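Local structure of UDP-glucose 4-epimerase (Brucella ovis, 4WOK) at residues A28-G33 against A242-V247. The protein probably interconverts UDP-glucose and UDP-galactose by inverting the sugar at C4, using a tightly held NAD as the hydride carrier. The protein carries 2 engineered substitutions. Numbering follows the deposited sequence.
Sequences AKLLAG and AHVLAV
Val244 sends its CG2 methyl between Leu30 and Leu31, and that branch makes the closest approaches to both leucines in this helix-to-helix packing of the Rossmann fold. Helix 22-33 is the first helix of the dinucleotide-binding unit, following strand 13-17 and the glycine-rich turn; helix 236-251 belongs far later in the chain, yet both pack on the parallel sheet, where Leu31 rests on Val14, Val16 and Ile81, and Val247 on Ile81 and Ile123. The contact is purely apolar. Leu31 is reached through its CD2 methyl, 3.6 Å from Val244 CG2, with its branch carbon CG almost as near. Its CB does not aim straight at the other helix; the delta branch makes up the difference and brings the side chain over to the valine. Leu30, one residue earlier, does point across, and with CG anti to its own backbone N (chi1 -168°) it extends CD2 to 3.7 Å from Val244 CG2. Both leucines meet the valine at a slant, Leu30 through a methyl and Leu31 through its branch carbon as well as a methyl. Within 28-33 and 242-247 the backbones come nearest at Leu31 and Val244, whose CA atoms are 6.7 Å apart. Val244 also touches Gln34, just past the end of the first helix. The side chain of Leu31 lies about 13 Å from the bound NAD, too far to touch it; the contact joins two helices that pack on the sheet. The second valine methyl, CG1, makes a looser approach, 4.1 Å from Leu31 CD2.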
loop_
_atom_site.group_PDB
_atom_site.type_symbol
_atom_site.label_atom_id
_atom_site.label_comp_id
_atom_site.label_asym_id
_atom_site.label_seq_id
_atom_site.Cartn_x
_atom_site.Cartn_y
_atom_site.Cartn_z
ATOM N N ALA A 28 0.195 -2.218 -12.210
ATOM C CA ALA A 28 0.548 -2.161 -13.634
ATOM C C ALA A 28 0.108 -3.434 -14.373
ATOM O O ALA A 28 -0.472 -3.366 -15.463
ATOM C CB ALA A 28 2.049 -1.947 -13.794
ATOM N N LYS A 29 0.394 -4.598 -13.789
ATOM C CA LYS A 29 -0.056 -5.869 -14.369
ATOM C C LYS A 29 -1.567 -5.867 -14.574
ATOM O O LYS A 29 -2.066 -6.267 -15.637
ATOM C CB LYS A 29 0.356 -7.044 -13.468
ATOM C CG LYS A 29 -0.150 -8.418 -13.924
ATOM C CD LYS A 29 0.454 -9.532 -13.056
ATOM C CE LYS A 29 0.252 -10.915 -13.658
ATOM N NZ LYS A 29 -1.123 -11.429 -13.435
ATOM N N LEU A 30 -2.298 -5.415 -13.561
ATOM C CA LEU A 30 -3.751 -5.427 -13.640
ATOM C C LEU A 30 -4.251 -4.441 -14.683
ATOM O O LEU A 30 -5.156 -4.759 -15.460
ATOM C CB LEU A 30 -4.386 -5.104 -12.289
ATOM C CG LEU A 30 -5.882 -5.420 -12.316
ATOM C CD1 LEU A 30 -6.117 -6.887 -12.032
ATOM C CD2 LEU A 30 -6.671 -4.552 -11.361
ATOM N N LEU A 31 -3.667 -3.247 -14.696
ATOM C CA LEU A 31 -4.059 -2.239 -15.674
ATOM C C LEU A 31 -3.964 -2.813 -17.078
ATOM O O LEU A 31 -4.882 -2.657 -17.881
ATOM C CB LEU A 31 -3.174 -0.980 -15.553
ATOM C CG LEU A 31 -3.546 -0.017 -14.423
ATOM C CD1 LEU A 31 -2.363 0.926 -14.061
ATOM C CD2 LEU A 31 -4.766 0.815 -14.799
ATOM N N ALA A 32 -2.852 -3.485 -17.363
ATOM C CA ALA A 32 -2.613 -4.049 -18.687
ATOM C C ALA A 32 -3.620 -5.139 -19.014
ATOM O O ALA A 32 -4.003 -5.311 -20.173
ATOM C CB ALA A 32 -1.192 -4.593 -18.795
ATOM N N GLY A 33 -4.054 -5.868 -17.991
ATOM C CA GLY A 33 -5.078 -6.882 -18.176
ATOM C C GLY A 33 -6.421 -6.271 -18.538
ATOM O O GLY A 33 -7.250 -6.911 -19.191
ATOM N N ALA A 242 -8.618 -2.163 -6.580
ATOM C CA ALA A 242 -9.222 -0.931 -6.075
ATOM C C ALA A 242 -8.629 0.324 -6.722
ATOM O O ALA A 242 -9.341 1.296 -6.982
ATOM C CB ALA A 242 -9.066 -0.854 -4.584
ATOM N N HIS A 243 -7.322 0.319 -6.958
ATOM C CA HIS A 243 -6.686 1.489 -7.556
ATOM C C HIS A 243 -7.169 1.664 -8.985
ATOM O O HIS A 243 -7.335 2.793 -9.458
ATOM C CB HIS A 243 -5.164 1.369 -7.512
ATOM C CG HIS A 243 -4.576 1.624 -6.158
ATOM N ND1 HIS A 243 -4.770 0.775 -5.089
ATOM C CD2 HIS A 243 -3.793 2.633 -5.700
ATOM C CE1 HIS A 243 -4.128 1.249 -4.031
ATOM N NE2 HIS A 243 -3.525 2.374 -4.375
ATOM N N VAL A 244 -7.423 0.554 -9.682
ATOM C CA VAL A 244 -7.938 0.678 -11.043
ATOM C C VAL A 244 -9.425 1.065 -11.009
ATOM O O VAL A 244 -9.885 1.866 -11.835
ATOM C CB VAL A 244 -7.722 -0.615 -11.872
ATOM C CG1 VAL A 244 -8.345 -0.483 -13.249
ATOM C CG2 VAL A 244 -6.230 -0.910 -12.000
ATOM N N LEU A 245 -10.181 0.530 -10.050
ATOM C CA LEU A 245 -11.570 0.976 -9.910
ATOM C C LEU A 245 -11.610 2.490 -9.657
ATOM O O LEU A 245 -12.484 3.190 -10.153
ATOM C CB LEU A 245 -12.282 0.237 -8.784
ATOM C CG LEU A 245 -12.736 -1.196 -9.054
ATOM C CD1 LEU A 245 -13.176 -1.831 -7.749
ATOM C CD2 LEU A 245 -13.878 -1.246 -10.082
ATOM N N ALA A 246 -10.644 2.990 -8.894
ATOM C CA ALA A 246 -10.570 4.422 -8.604
ATOM C C ALA A 246 -10.325 5.220 -9.891
ATOM O O ALA A 246 -10.885 6.304 -10.086
ATOM C CB ALA A 246 -9.472 4.696 -7.562
ATOM N N VAL A 247 -9.502 4.672 -10.782
ATOM C CA VAL A 247 -9.301 5.275 -12.097
ATOM C C VAL A 247 -10.631 5.340 -12.849
ATOM O O VAL A 247 -10.986 6.365 -13.431
ATOM C CB VAL A 247 -8.269 4.488 -12.943
ATOM C CG1 VAL A 247 -8.288 4.959 -14.390
ATOM C CG2 VAL A 247 -6.840 4.605 -12.345
#